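Local coordinates for protein citrinin polyketide synthase (Monascus purpureus, PDB 5MPT) that builds the keto-aldehyde precursor of the mycotoxin citrinin from malonyl-CoA units, its C-methyltransferase domain, the part in this structure, transferring methyl groups, at residues A[58-63]-A[90-95]; A[76-81]-A[107-112]; A[86-91]-A[151-156]. All coordinates share one frame; numbering follows the deposited sequence.

Contact 1 of 3, residues A[58-63]-A[90-95]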
ATOM      1  N   ASN A  58      23.086 -10.135  -7.709  1.00 24.20           N
ATOM      2  CA  ASN A  58      24.023  -9.180  -8.283  1.00 24.78           C
ATOM      3  C   ASN A  58      24.619  -8.258  -7.227  1.00 25.15           C
ATOM      4  O   ASN A  58      25.816  -7.965  -7.270  1.00 28.33           O
ATOM      5  CB  ASN A  58      23.332  -8.365  -9.371  1.00 23.78           C
ATOM      6  CG  ASN A  58      23.113  -9.143 -10.629  1.00 25.94           C
ATOM      7  OD1 ASN A  58      23.725 -10.202 -10.844  1.00 27.09           O
ATOM      8  ND2 ASN A  58      22.247  -8.621 -11.498  1.00 26.46           N
ATOM      9  N   ALA A  59      23.797  -7.758  -6.298  1.00 24.80           N
ATOM     10  CA  ALA A  59      24.301  -6.879  -5.249  1.00 24.11           C
ATOM     11  C   ALA A  59      25.283  -7.615  -4.339  1.00 25.10           C
ATOM     12  O   ALA A  59      26.311  -7.067  -3.919  1.00 25.35           O
ATOM     13  CB  ALA A  59      23.111  -6.313  -4.459  1.00 22.63           C
ATOM     14  N   PHE A  60      24.961  -8.859  -4.006  1.00 25.08           N
ATOM     15  CA  PHE A  60      25.816  -9.658  -3.148  1.00 24.54           C
ATOM     16  C   PHE A  60      27.189  -9.872  -3.781  1.00 24.05           C
ATOM     17  O   PHE A  60      28.236  -9.718  -3.122  1.00 23.23           O
ATOM     18  CB  PHE A  60      25.103 -10.981  -2.890  1.00 26.61           C
ATOM     19  CG  PHE A  60      24.199 -10.950  -1.712  1.00 25.59           C
ATOM     20  CD1 PHE A  60      23.452  -9.813  -1.410  1.00 23.62           C
ATOM     21  CD2 PHE A  60      24.098 -12.049  -0.881  1.00 27.32           C
ATOM     22  CE1 PHE A  60      22.647  -9.776  -0.301  1.00 23.60           C
ATOM     23  CE2 PHE A  60      23.265 -12.009   0.230  1.00 25.06           C
ATOM     24  CZ  PHE A  60      22.557 -10.886   0.519  1.00 23.57           C
ATOM     25  N   GLU A  61      27.207 -10.192  -5.070  1.00 24.38           N
ATOM     26  CA  GLU A  61      28.459 -10.340  -5.802  1.00 28.64           C
ATOM     27  C   GLU A  61      29.272  -9.041  -5.731  1.00 27.81           C
ATOM     28  O   GLU A  61      30.488  -9.047  -5.442  1.00 25.44           O
ATOM     29  CB  GLU A  61      28.103 -10.738  -7.252  1.00 36.45           C
ATOM     30  CG  GLU A  61      29.120 -11.557  -8.074  1.00 47.14           C
ATOM     31  CD  GLU A  61      29.586 -12.838  -7.393  1.00 51.95           C
ATOM     32  OE1 GLU A  61      30.713 -12.831  -6.873  1.00 55.24           O
ATOM     33  OE2 GLU A  61      28.840 -13.840  -7.370  1.00 50.18           O
ATOM     34  N   GLN A  62      28.596  -7.914  -5.971  1.00 28.17           N
ATOM     35  CA  GLN A  62      29.227  -6.601  -5.881  1.00 26.82           C
ATOM     36  C   GLN A  62      29.790  -6.331  -4.496  1.00 25.83           C
ATOM     37  O   GLN A  62      30.835  -5.670  -4.364  1.00 28.23           O
ATOM     38  CB  GLN A  62      28.209  -5.528  -6.268  1.00 27.56           C
ATOM     39  CG  GLN A  62      27.853  -5.598  -7.746  1.00 28.34           C
ATOM     40  CD  GLN A  62      26.600  -4.786  -8.072  1.00 28.64           C
ATOM     41  OE1 GLN A  62      26.007  -4.130  -7.209  1.00 29.77           O
ATOM     42  NE2 GLN A  62      26.216  -4.813  -9.328  1.00 27.95           N
ATOM     43  N   LEU A  63      29.148  -6.858  -3.456  1.00 26.13           N
ATOM     44  CA  LEU A  63      29.591  -6.652  -2.085  1.00 26.28           C
ATOM     45  C   LEU A  63      30.541  -7.743  -1.603  1.00 27.43           C
ATOM     46  O   LEU A  63      30.791  -7.840  -0.401  1.00 27.45           O
ATOM     47  CB  LEU A  63      28.367  -6.553  -1.160  1.00 25.45           C
ATOM     48  CG  LEU A  63      27.540  -5.296  -1.442  1.00 25.67           C
ATOM     49  CD1 LEU A  63      26.198  -5.327  -0.721  1.00 25.27           C
ATOM     50  CD2 LEU A  63      28.341  -4.039  -1.024  1.00 27.96           C
ATOM     51  N   ASN A  90      17.479  -9.054   7.041  1.00 28.89           N
ATOM     52  CA  ASN A  90      16.984 -10.368   7.444  1.00 33.79           C
ATOM     53  C   ASN A  90      15.837 -10.825   6.542  1.00 34.36           C
ATOM     54  O   ASN A  90      15.719 -12.018   6.227  1.00 37.08           O
ATOM     55  CB  ASN A  90      16.551 -10.335   8.907  1.00 39.91           C
ATOM     56  CG  ASN A  90      17.716 -10.110   9.855  1.00 50.16           C
ATOM     57  OD1 ASN A  90      18.850 -10.531   9.590  1.00 51.07           O
ATOM     58  ND2 ASN A  90      17.446  -9.433  10.963  1.00 57.55           N
ATOM     59  N   LEU A  91      14.993  -9.892   6.096  1.00 31.70           N
ATOM     60  CA  LEU A  91      13.950 -10.223   5.121  1.00 30.69           C
ATOM     61  C   LEU A  91      14.567 -10.578   3.769  1.00 28.00           C
ATOM     62  O   LEU A  91      14.130 -11.527   3.108  1.00 28.12           O
ATOM     63  CB  LEU A  91      12.988  -9.051   4.983  1.00 32.20           C
ATOM     64  CG  LEU A  91      11.679  -9.152   4.205  1.00 33.93           C
ATOM     65  CD1 LEU A  91      10.711  -8.125   4.801  1.00 35.96           C
ATOM     66  CD2 LEU A  91      11.899  -8.882   2.728  1.00 31.93           C
ATOM     67  N   ILE A  92      15.612  -9.844   3.367  1.00 26.56           N
ATOM     68  CA  ILE A  92      16.316 -10.116   2.107  1.00 25.32           C
ATOM     69  C   ILE A  92      16.926 -11.514   2.111  1.00 27.42           C
ATOM     70  O   ILE A  92      16.844 -12.255   1.116  1.00 26.80           O
ATOM     71  CB  ILE A  92      17.384  -9.032   1.867  1.00 24.45           C
ATOM     72  CG1 ILE A  92      16.718  -7.691   1.520  1.00 25.04           C
ATOM     73  CG2 ILE A  92      18.356  -9.469   0.744  1.00 25.04           C
ATOM     74  CD1 ILE A  92      15.884  -7.734   0.207  1.00 25.25           C
ATOM     75  N   TYR A  93      17.630 -11.863   3.192  1.00 28.69           N
ATOM     76  CA  TYR A  93      18.187 -13.207   3.278  1.00 28.78           C
ATOM     77  C   TYR A  93      17.080 -14.242   3.293  1.00 29.66           C
ATOM     78  O   TYR A  93      17.237 -15.345   2.753  1.00 31.91           O
ATOM     79  CB  TYR A  93      19.065 -13.354   4.518  1.00 27.48           C
ATOM     80  CG  TYR A  93      20.466 -12.897   4.284  1.00 27.18           C
ATOM     81  CD1 TYR A  93      21.372 -13.725   3.650  1.00 25.83           C
ATOM     82  CD2 TYR A  93      20.886 -11.640   4.673  1.00 29.64           C
ATOM     83  CE1 TYR A  93      22.642 -13.317   3.413  1.00 27.84           C
ATOM     84  CE2 TYR A  93      22.151 -11.225   4.440  1.00 30.84           C
ATOM     85  CZ  TYR A  93      23.032 -12.064   3.808  1.00 29.78           C
ATOM     86  OH  TYR A  93      24.317 -11.643   3.581  1.00 29.67           O
ATOM     87  N   GLY A  94      15.979 -13.920   3.954  1.00 30.05           N
ATOM     88  CA  GLY A  94      14.813 -14.781   3.886  1.00 31.32           C
ATOM     89  C   GLY A  94      14.360 -15.028   2.465  1.00 31.79           C
ATOM     90  O   GLY A  94      14.012 -16.157   2.102  1.00 32.33           O
ATOM     91  N   LEU A  95      14.326 -13.980   1.642  1.00 29.93           N
ATOM     92  CA  LEU A  95      13.895 -14.194   0.265  1.00 29.56           C
ATOM     93  C   LEU A  95      14.865 -15.115  -0.459  1.00 28.02           C
ATOM     94  O   LEU A  95      14.451 -15.994  -1.220  1.00 28.76           O
ATOM     95  CB  LEU A  95      13.765 -12.873  -0.495  1.00 33.74           C
ATOM     96  CG  LEU A  95      12.741 -11.833  -0.064  1.00 45.48           C
ATOM     97  CD1 LEU A  95      12.850 -10.663  -1.035  1.00 47.17           C
ATOM     98  CD2 LEU A  95      11.305 -12.386   0.002  1.00 55.33           C
TER
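Phe60 drives its ring outward from helix 40-62 against Tyr93 and Ile92 of helix 86-98, joining two helices of the helix-turn-helix family region of this methyltransferase domain. The backbones stay well separated: the nearest CA atoms, those of Phe60 and Tyr93, are 10.6 Å apart, and side chains alone bridge the distance. Along 58-63, Asn58 OD1 and, a turn later, Glu61 OE2 are both hydrogen-bonded to Arg68, while Ala59 rests on Phe149 of helix 149-154. Phe60 carries the whole contact with 90-95. Its CB points toward the other helix, and the far end of the ring, CE2 and CZ, makes the closest approach. CZ lies over one face of the Tyr93 ring, whereas Tyr93 CE1 sits near the plane of the Phe60 ring, at its edge. With planes inclined at 55° and centroids 5.2 Å apart, the two rings meet obliquely. Ile92 adds a looser apolar touch, its CG2 being 4.4 Å from Phe60 CE1. Beyond Phe60, Leu63, where the chain leaves helical angles, packs against Ile153 and Thr154. With CG anti to the carbonyl carbon (chi1 -85°), the ring end of Tyr93, made of CE1, CZ and OH, reaches Phe60 although the CB of Tyr93 is not aimed at it. The buried hydroxyl is satisfied by the backbone N-H of Val79. The same OH oxygen is 3.5 Å from Phe60 CE2, and Tyr93 CZ is 3.5 Å from Phe60 CZ.

Contact 2 of 3, residues A[76-81]-A[107-112]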
ATOM      1  N   LEU A  76      28.852 -18.788   3.507  1.00 40.94           N
ATOM      2  CA  LEU A  76      28.851 -17.443   2.955  1.00 39.71           C
ATOM      3  C   LEU A  76      28.879 -16.440   4.094  1.00 39.22           C
ATOM      4  O   LEU A  76      28.128 -16.572   5.069  1.00 40.13           O
ATOM      5  CB  LEU A  76      27.605 -17.196   2.084  1.00 38.45           C
ATOM      6  CG  LEU A  76      27.360 -18.150   0.914  1.00 38.58           C
ATOM      7  CD1 LEU A  76      26.041 -17.841   0.213  1.00 35.99           C
ATOM      8  CD2 LEU A  76      28.485 -18.052  -0.054  1.00 41.29           C
ATOM      9  N   GLU A  77      29.742 -15.435   3.970  1.00 38.65           N
ATOM     10  CA  GLU A  77      29.768 -14.366   4.950  1.00 41.87           C
ATOM     11  C   GLU A  77      28.636 -13.381   4.692  1.00 35.65           C
ATOM     12  O   GLU A  77      28.182 -13.201   3.558  1.00 33.03           O
ATOM     13  CB  GLU A  77      31.118 -13.647   4.919  1.00 52.77           C
ATOM     14  CG  GLU A  77      32.292 -14.565   5.256  1.00 61.99           C
ATOM     15  CD  GLU A  77      32.158 -15.182   6.640  1.00 66.72           C
ATOM     16  OE1 GLU A  77      31.978 -14.413   7.607  1.00 73.80           O
ATOM     17  OE2 GLU A  77      32.208 -16.427   6.762  1.00 62.12           O
ATOM     18  N   ARG A  78      28.147 -12.777   5.767  1.00 33.60           N
ATOM     19  CA  ARG A  78      27.127 -11.754   5.631  1.00 33.14           C
ATOM     20  C   ARG A  78      27.684 -10.585   4.832  1.00 31.50           C
ATOM     21  O   ARG A  78      28.842 -10.198   5.003  1.00 35.13           O
ATOM     22  CB  ARG A  78      26.661 -11.288   7.016  1.00 39.13           C
ATOM     23  CG  ARG A  78      25.257 -10.784   7.077  1.00 48.15           C
ATOM     24  CD  ARG A  78      24.729 -10.758   8.508  1.00 57.72           C
ATOM     25  NE  ARG A  78      23.326 -10.332   8.545  1.00 64.95           N
ATOM     26  CZ  ARG A  78      22.280 -11.133   8.353  1.00 67.32           C
ATOM     27  NH1 ARG A  78      21.049 -10.635   8.398  1.00 66.38           N
ATOM     28  NH2 ARG A  78      22.455 -12.429   8.119  1.00 68.33           N
ATOM     29  N   VAL A  79      26.854  -9.998   3.978  1.00 27.42           N
ATOM     30  CA  VAL A  79      27.274  -8.826   3.215  1.00 26.69           C
ATOM     31  C   VAL A  79      27.275  -7.591   4.113  1.00 28.41           C
ATOM     32  O   VAL A  79      26.578  -7.577   5.131  1.00 26.70           O
ATOM     33  CB  VAL A  79      26.383  -8.609   1.987  1.00 26.84           C
ATOM     34  CG1 VAL A  79      26.602  -9.761   0.995  1.00 28.66           C
ATOM     35  CG2 VAL A  79      24.946  -8.503   2.367  1.00 26.63           C
ATOM     36  N   PRO A  80      28.044  -6.554   3.781  1.00 32.17           N
ATOM     37  CA  PRO A  80      27.989  -5.306   4.551  1.00 30.63           C
ATOM     38  C   PRO A  80      26.736  -4.497   4.264  1.00 26.66           C
ATOM     39  O   PRO A  80      26.189  -4.526   3.157  1.00 26.11           O
ATOM     40  CB  PRO A  80      29.235  -4.553   4.079  1.00 32.97           C
ATOM     41  CG  PRO A  80      29.519  -5.112   2.711  1.00 34.46           C
ATOM     42  CD  PRO A  80      29.135  -6.544   2.785  1.00 33.62           C
ATOM     43  N   TYR A  81      26.310  -3.743   5.276  1.00 23.60           N
ATOM     44  CA  TYR A  81      25.153  -2.871   5.124  1.00 25.32           C
ATOM     45  C   TYR A  81      25.045  -2.016   6.368  1.00 24.39           C
ATOM     46  O   TYR A  81      25.616  -2.336   7.421  1.00 25.36           O
ATOM     47  CB  TYR A  81      23.851  -3.658   4.887  1.00 27.46           C
ATOM     48  CG  TYR A  81      23.553  -4.710   5.927  1.00 26.36           C
ATOM     49  CD1 TYR A  81      22.925  -4.384   7.114  1.00 25.22           C
ATOM     50  CD2 TYR A  81      23.852  -6.036   5.691  1.00 29.02           C
ATOM     51  CE1 TYR A  81      22.656  -5.357   8.069  1.00 28.57           C
ATOM     52  CE2 TYR A  81      23.590  -7.011   6.631  1.00 32.86           C
ATOM     53  CZ  TYR A  81      22.993  -6.665   7.817  1.00 33.03           C
ATOM     54  OH  TYR A  81      22.741  -7.667   8.724  1.00 34.79           O
ATOM     55  N   SER A 107      22.970 -17.914  12.556  1.00 71.89           N
ATOM     56  CA  SER A 107      23.901 -16.974  11.955  1.00 75.03           C
ATOM     57  C   SER A 107      24.583 -17.535  10.719  1.00 77.36           C
ATOM     58  O   SER A 107      25.119 -16.759   9.920  1.00 83.31           O
ATOM     59  CB  SER A 107      24.971 -16.576  12.969  1.00 76.47           C
ATOM     60  OG  SER A 107      25.728 -17.709  13.354  1.00 78.09           O
ATOM     61  N   GLU A 108      24.582 -18.855  10.547  1.00 71.24           N
ATOM     62  CA  GLU A 108      25.338 -19.479   9.472  1.00 65.16           C
ATOM     63  C   GLU A 108      24.531 -19.488   8.178  1.00 55.72           C
ATOM     64  O   GLU A 108      23.395 -19.968   8.144  1.00 56.81           O
ATOM     65  CB  GLU A 108      25.734 -20.901   9.853  1.00 73.58           C
ATOM     66  CG  GLU A 108      26.640 -21.543   8.826  1.00 88.00           C
ATOM     67  CD  GLU A 108      27.181 -22.886   9.269  1.00101.38           C
ATOM     68  OE1 GLU A 108      26.421 -23.663   9.887  1.00107.38           O
ATOM     69  OE2 GLU A 108      28.370 -23.160   8.997  1.00104.30           O
ATOM     70  N   ILE A 109      25.127 -18.950   7.119  1.00 48.60           N
ATOM     71  CA  ILE A 109      24.550 -18.946   5.782  1.00 45.31           C
ATOM     72  C   ILE A 109      25.366 -19.899   4.923  1.00 42.26           C
ATOM     73  O   ILE A 109      26.590 -19.786   4.859  1.00 41.37           O
ATOM     74  CB  ILE A 109      24.554 -17.534   5.178  1.00 47.86           C
ATOM     75  CG1 ILE A 109      23.865 -16.541   6.122  1.00 48.22           C
ATOM     76  CG2 ILE A 109      23.891 -17.550   3.806  1.00 49.55           C
ATOM     77  CD1 ILE A 109      24.330 -15.128   5.928  1.00 47.77           C
ATOM     78  N   THR A 110      24.698 -20.835   4.268  1.00 42.52           N
ATOM     79  CA  THR A 110      25.382 -21.787   3.408  1.00 47.31           C
ATOM     80  C   THR A 110      24.694 -21.840   2.053  1.00 44.75           C
ATOM     81  O   THR A 110      23.474 -21.678   1.954  1.00 42.89           O
ATOM     82  CB  THR A 110      25.423 -23.177   4.043  1.00 54.86           C
ATOM     83  OG1 THR A 110      24.092 -23.605   4.345  1.00 61.66           O
ATOM     84  CG2 THR A 110      26.257 -23.145   5.320  1.00 52.56           C
ATOM     85  N   ARG A 111      25.491 -22.045   1.011  1.00 44.00           N
ATOM     86  CA  ARG A 111      24.976 -22.131  -0.344  1.00 43.21           C
ATOM     87  C   ARG A 111      24.335 -23.495  -0.569  1.00 43.94           C
ATOM     88  O   ARG A 111      24.785 -24.501  -0.012  1.00 46.18           O
ATOM     89  CB  ARG A 111      26.116 -21.894  -1.338  1.00 40.03           C
ATOM     90  CG  ARG A 111      25.684 -21.801  -2.795  1.00 36.64           C
ATOM     91  CD  ARG A 111      25.120 -20.422  -3.159  1.00 35.03           C
ATOM     92  NE  ARG A 111      24.992 -20.353  -4.604  1.00 34.39           N
ATOM     93  CZ  ARG A 111      24.009 -20.921  -5.282  1.00 35.96           C
ATOM     94  NH1 ARG A 111      23.028 -21.553  -4.633  1.00 34.86           N
ATOM     95  NH2 ARG A 111      23.999 -20.852  -6.609  1.00 39.02           N
ATOM     96  N   THR A 112      23.259 -23.523  -1.363  1.00 41.51           N
ATOM     97  CA  THR A 112      22.625 -24.773  -1.754  1.00 39.31           C
ATOM     98  C   THR A 112      23.223 -25.261  -3.068  1.00 40.92           C
ATOM     99  O   THR A 112      24.139 -24.655  -3.623  1.00 39.18           O
ATOM    100  CB  THR A 112      21.123 -24.607  -1.942  1.00 37.82           C
ATOM    101  OG1 THR A 112      20.902 -23.792  -3.098  1.00 37.74           O
ATOM    102  CG2 THR A 112      20.463 -23.979  -0.729  1.00 36.00           C
TER
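Ile109, in the middle strand of a small antiparallel sheet, takes a backbone bond from Leu76 and packs its side chain against Leu76 and Arg78. Strand 108-111 runs between 102-105 and 75-76, and the strand order 1-3-2 next to helix 86-98 recalls a winged-helix domain, consistent with the helix-turn-helix family assignment. The bond Leu76 N to Ile109 O is 2.8 Å long and nearly straight at 176°. On the side chain of Ile109 the branches divide the work. CG2, anti to the backbone N (chi1 -54° for CG1), meets Leu76 CB at 4.1 Å, the two side chains crossing at about a right angle, while CD1 reaches Arg78 NH2 at 3.9 Å. That guanidinium is oriented within its own segment: Arg78 NE donates to Tyr81 OH at 2.7 Å, the oxygen lying in the guanidinium plane, and Tyr81 OH is bonded in turn to Glu86. Leu76 and Ile109 both also rest on Ile102 of the adjoining strand. Further along, Arg111 touches Leu76 CD1 with its CB, at 4.3 Å, while its head turns away to the carbonyl oxygens of Ile67, Leu101 and Val114. The head of Arg111 is thus bonded outside both segments and that of Arg78 is held within its own. What passes between the segments is one main-chain bond set in apolar contact, and Ile109 CD1 meets the Arg78 guanidinium obliquely, through NH2, without any pairing of the likely positive charge.

Contact 3 of 3, residues A[86-91]-A[151-156]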
ATOM      1  N   GLU A  86      19.169  -3.669   9.257  1.00 27.36           N
ATOM      2  CA  GLU A  86      19.206  -5.017   9.828  1.00 30.15           C
ATOM      3  C   GLU A  86      17.909  -5.786   9.591  1.00 30.24           C
ATOM      4  O   GLU A  86      17.944  -6.926   9.128  1.00 31.72           O
ATOM      5  CB  GLU A  86      19.520  -4.960  11.328  1.00 34.13           C
ATOM      6  CG  GLU A  86      19.624  -6.338  11.993  1.00 36.95           C
ATOM      7  CD  GLU A  86      20.795  -7.141  11.487  1.00 41.55           C
ATOM      8  OE1 GLU A  86      21.682  -6.546  10.834  1.00 41.34           O
ATOM      9  OE2 GLU A  86      20.825  -8.368  11.739  1.00 45.67           O
ATOM     10  N   ARG A  87      16.754  -5.213   9.959  1.00 30.07           N
ATOM     11  CA  ARG A  87      15.497  -5.940   9.805  1.00 30.16           C
ATOM     12  C   ARG A  87      15.214  -6.242   8.336  1.00 31.52           C
ATOM     13  O   ARG A  87      14.802  -7.356   7.981  1.00 33.96           O
ATOM     14  CB  ARG A  87      14.360  -5.134  10.442  1.00 29.18           C
ATOM     15  CG  ARG A  87      14.483  -5.061  11.978  1.00 30.58           C
ATOM     16  CD  ARG A  87      13.499  -4.069  12.588  1.00 32.20           C
ATOM     17  NE  ARG A  87      13.883  -2.709  12.245  1.00 31.98           N
ATOM     18  CZ  ARG A  87      13.206  -1.626  12.586  1.00 31.52           C
ATOM     19  NH1 ARG A  87      12.085  -1.732  13.297  1.00 32.23           N
ATOM     20  NH2 ARG A  87      13.650  -0.432  12.222  1.00 30.02           N
ATOM     21  N   PHE A  88      15.400  -5.241   7.474  1.00 26.32           N
ATOM     22  CA  PHE A  88      15.288  -5.438   6.028  1.00 25.95           C
ATOM     23  C   PHE A  88      16.203  -6.554   5.531  1.00 28.20           C
ATOM     24  O   PHE A  88      15.775  -7.441   4.776  1.00 28.92           O
ATOM     25  CB  PHE A  88      15.610  -4.111   5.346  1.00 26.32           C
ATOM     26  CG  PHE A  88      15.518  -4.129   3.851  1.00 27.17           C
ATOM     27  CD1 PHE A  88      14.438  -4.680   3.199  1.00 23.80           C
ATOM     28  CD2 PHE A  88      16.524  -3.548   3.095  1.00 30.36           C
ATOM     29  CE1 PHE A  88      14.367  -4.653   1.827  1.00 24.32           C
ATOM     30  CE2 PHE A  88      16.451  -3.515   1.743  1.00 31.27           C
ATOM     31  CZ  PHE A  88      15.351  -4.062   1.100  1.00 27.90           C
ATOM     32  N   MET A  89      17.478  -6.532   5.929  1.00 28.42           N
ATOM     33  CA  MET A  89      18.371  -7.520   5.357  1.00 25.23           C
ATOM     34  C   MET A  89      18.048  -8.917   5.847  1.00 27.87           C
ATOM     35  O   MET A  89      18.301  -9.887   5.129  1.00 29.90           O
ATOM     36  CB  MET A  89      19.829  -7.156   5.638  1.00 22.69           C
ATOM     37  CG  MET A  89      20.247  -5.919   4.843  1.00 24.17           C
ATOM     38  SD  MET A  89      20.136  -6.137   3.065  1.00 25.89           S
ATOM     39  CE  MET A  89      21.283  -7.500   2.812  1.00 24.24           C
ATOM     40  N   ASN A  90      17.479  -9.054   7.041  1.00 28.89           N
ATOM     41  CA  ASN A  90      16.984 -10.368   7.444  1.00 33.79           C
ATOM     42  C   ASN A  90      15.837 -10.825   6.542  1.00 34.36           C
ATOM     43  O   ASN A  90      15.719 -12.018   6.227  1.00 37.08           O
ATOM     44  CB  ASN A  90      16.551 -10.335   8.907  1.00 39.91           C
ATOM     45  CG  ASN A  90      17.716 -10.110   9.855  1.00 50.16           C
ATOM     46  OD1 ASN A  90      18.850 -10.531   9.590  1.00 51.07           O
ATOM     47  ND2 ASN A  90      17.446  -9.433  10.963  1.00 57.55           N
ATOM     48  N   LEU A  91      14.993  -9.892   6.096  1.00 31.70           N
ATOM     49  CA  LEU A  91      13.950 -10.223   5.121  1.00 30.69           C
ATOM     50  C   LEU A  91      14.567 -10.578   3.769  1.00 28.00           C
ATOM     51  O   LEU A  91      14.130 -11.527   3.108  1.00 28.12           O
ATOM     52  CB  LEU A  91      12.988  -9.051   4.983  1.00 32.20           C
ATOM     53  CG  LEU A  91      11.679  -9.152   4.205  1.00 33.93           C
ATOM     54  CD1 LEU A  91      10.711  -8.125   4.801  1.00 35.96           C
ATOM     55  CD2 LEU A  91      11.899  -8.882   2.728  1.00 31.93           C
ATOM     56  N   ASP A 151      24.508  -0.291  -3.616  1.00 27.65           N
ATOM     57  CA  ASP A 151      24.752   1.098  -3.231  1.00 27.77           C
ATOM     58  C   ASP A 151      23.781   1.568  -2.149  1.00 25.02           C
ATOM     59  O   ASP A 151      24.183   2.306  -1.237  1.00 24.98           O
ATOM     60  CB  ASP A 151      24.681   2.010  -4.453  1.00 32.46           C
ATOM     61  CG  ASP A 151      25.922   1.934  -5.294  1.00 35.77           C
ATOM     62  OD1 ASP A 151      26.842   1.191  -4.883  1.00 35.21           O
ATOM     63  OD2 ASP A 151      25.984   2.616  -6.338  1.00 38.56           O
ATOM     64  N   CYS A 152      22.498   1.173  -2.231  1.00 24.43           N
ATOM     65  CA  CYS A 152      21.519   1.600  -1.230  1.00 24.30           C
ATOM     66  C   CYS A 152      21.803   0.992   0.135  1.00 22.94           C
ATOM     67  O   CYS A 152      21.818   1.702   1.143  1.00 24.18           O
ATOM     68  CB  CYS A 152      20.084   1.244  -1.665  1.00 27.75           C
ATOM     69  SG  CYS A 152      19.473   2.269  -2.976  1.00 28.29           S
ATOM     70  N   ILE A 153      22.016  -0.323   0.212  1.00 22.08           N
ATOM     71  CA  ILE A 153      22.123  -0.896   1.541  1.00 20.62           C
ATOM     72  C   ILE A 153      23.408  -0.479   2.234  1.00 21.74           C
ATOM     73  O   ILE A 153      23.459  -0.541   3.460  1.00 21.42           O
ATOM     74  CB  ILE A 153      21.998  -2.422   1.551  1.00 18.85           C
ATOM     75  CG1 ILE A 153      23.084  -3.109   0.753  1.00 20.89           C
ATOM     76  CG2 ILE A 153      20.581  -2.854   0.959  1.00 18.97           C
ATOM     77  CD1 ILE A 153      22.984  -4.644   0.794  1.00 24.25           C
ATOM     78  N   THR A 154      24.439  -0.042   1.492  1.00 24.51           N
ATOM     79  CA  THR A 154      25.666   0.462   2.122  1.00 23.81           C
ATOM     80  C   THR A 154      25.665   1.968   2.346  1.00 25.77           C
ATOM     81  O   THR A 154      26.553   2.472   3.033  1.00 27.83           O
ATOM     82  CB  THR A 154      26.888   0.079   1.291  1.00 24.15           C
ATOM     83  OG1 THR A 154      26.813   0.640  -0.023  1.00 24.57           O
ATOM     84  CG2 THR A 154      26.986  -1.395   1.216  1.00 22.98           C
ATOM     85  N   GLY A 155      24.671   2.695   1.842  1.00 25.44           N
ATOM     86  CA  GLY A 155      24.582   4.118   2.052  1.00 27.10           C
ATOM     87  C   GLY A 155      25.134   4.972   0.935  1.00 28.27           C
ATOM     88  O   GLY A 155      25.056   6.199   1.029  1.00 29.82           O
ATOM     89  N   LYS A 156      25.742   4.378  -0.092  1.00 27.95           N
ATOM     90  CA  LYS A 156      26.252   5.199  -1.188  1.00 32.89           C
ATOM     91  C   LYS A 156      25.117   5.873  -1.947  1.00 36.46           C
ATOM     92  O   LYS A 156      25.301   6.966  -2.488  1.00 41.30           O
ATOM     93  CB  LYS A 156      27.097   4.353  -2.137  1.00 36.76           C
ATOM     94  CG  LYS A 156      27.718   5.141  -3.264  1.00 44.82           C
ATOM     95  CD  LYS A 156      28.573   4.263  -4.140  1.00 54.26           C
ATOM     96  CE  LYS A 156      29.114   5.031  -5.319  1.00 64.41           C
ATOM     97  NZ  LYS A 156      29.929   4.137  -6.181  1.00 71.68           N
TER
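Met89 and Ile153 make the tight part of this contact, their side chains crossing at about a right angle. Met89 SD lies against two methyls of Ile153 at once, 3.9 Å from both CG2 and CD1, and Met89 CE reaches Ile153 CD1 at 3.9 Å too. The bends of the thioether chain at chi2 (-61°) and chi3 set SD and CE side by side against that CD1 methyl. Across from it, CG1 of Ile153 sits between the backbone N and carbonyl carbon (chi1 61°), an arrangement that turns CG2 and CD1 together onto the sulfur. Phe88 is looser: its CE2 lies 4.3 Å from Ile153 CG2, obliquely to the ring. The contact thus joins the first turns of helix 86-98 to the last turn of helix 149-154, whose end is a Schellman motif, Gly155 having positive phi (97°) and Gly155 N bonding Cys152 O at 3.1 Å. Ile153 is anchored further by a backbone bond to Leu82. In contrast to this apolar patch, Glu86, Arg87 and Asn90 are exposed along the outer side of one helix, and Gly155 and Lys156 lie exposed beyond the end of the other.

In the fold
Contacts 1 and 3 share helix 86-98, taking successive turns of it, and their centres are 9 Å apart; Phe60 CE1 lies 4.1 Å from Met89 CE, linking their apolar cores. Contact 2 is also centred 9 Å from contact 1, and there Tyr93 CE1 is 3.5 Å from Ile109 CD1, so the tyrosine is packed from both. Contacts 2 and 3 are further apart, 14 Å between centres, yet Tyr81 CG meets Met89 CG at 3.7 Å. Together they form one continuous core at an end of the domain, their centres 21 to 31 Å from the centre of the chain and away from the S-adenosylhomocysteine pocket and the catalytic Tyr177, His289 and Glu315.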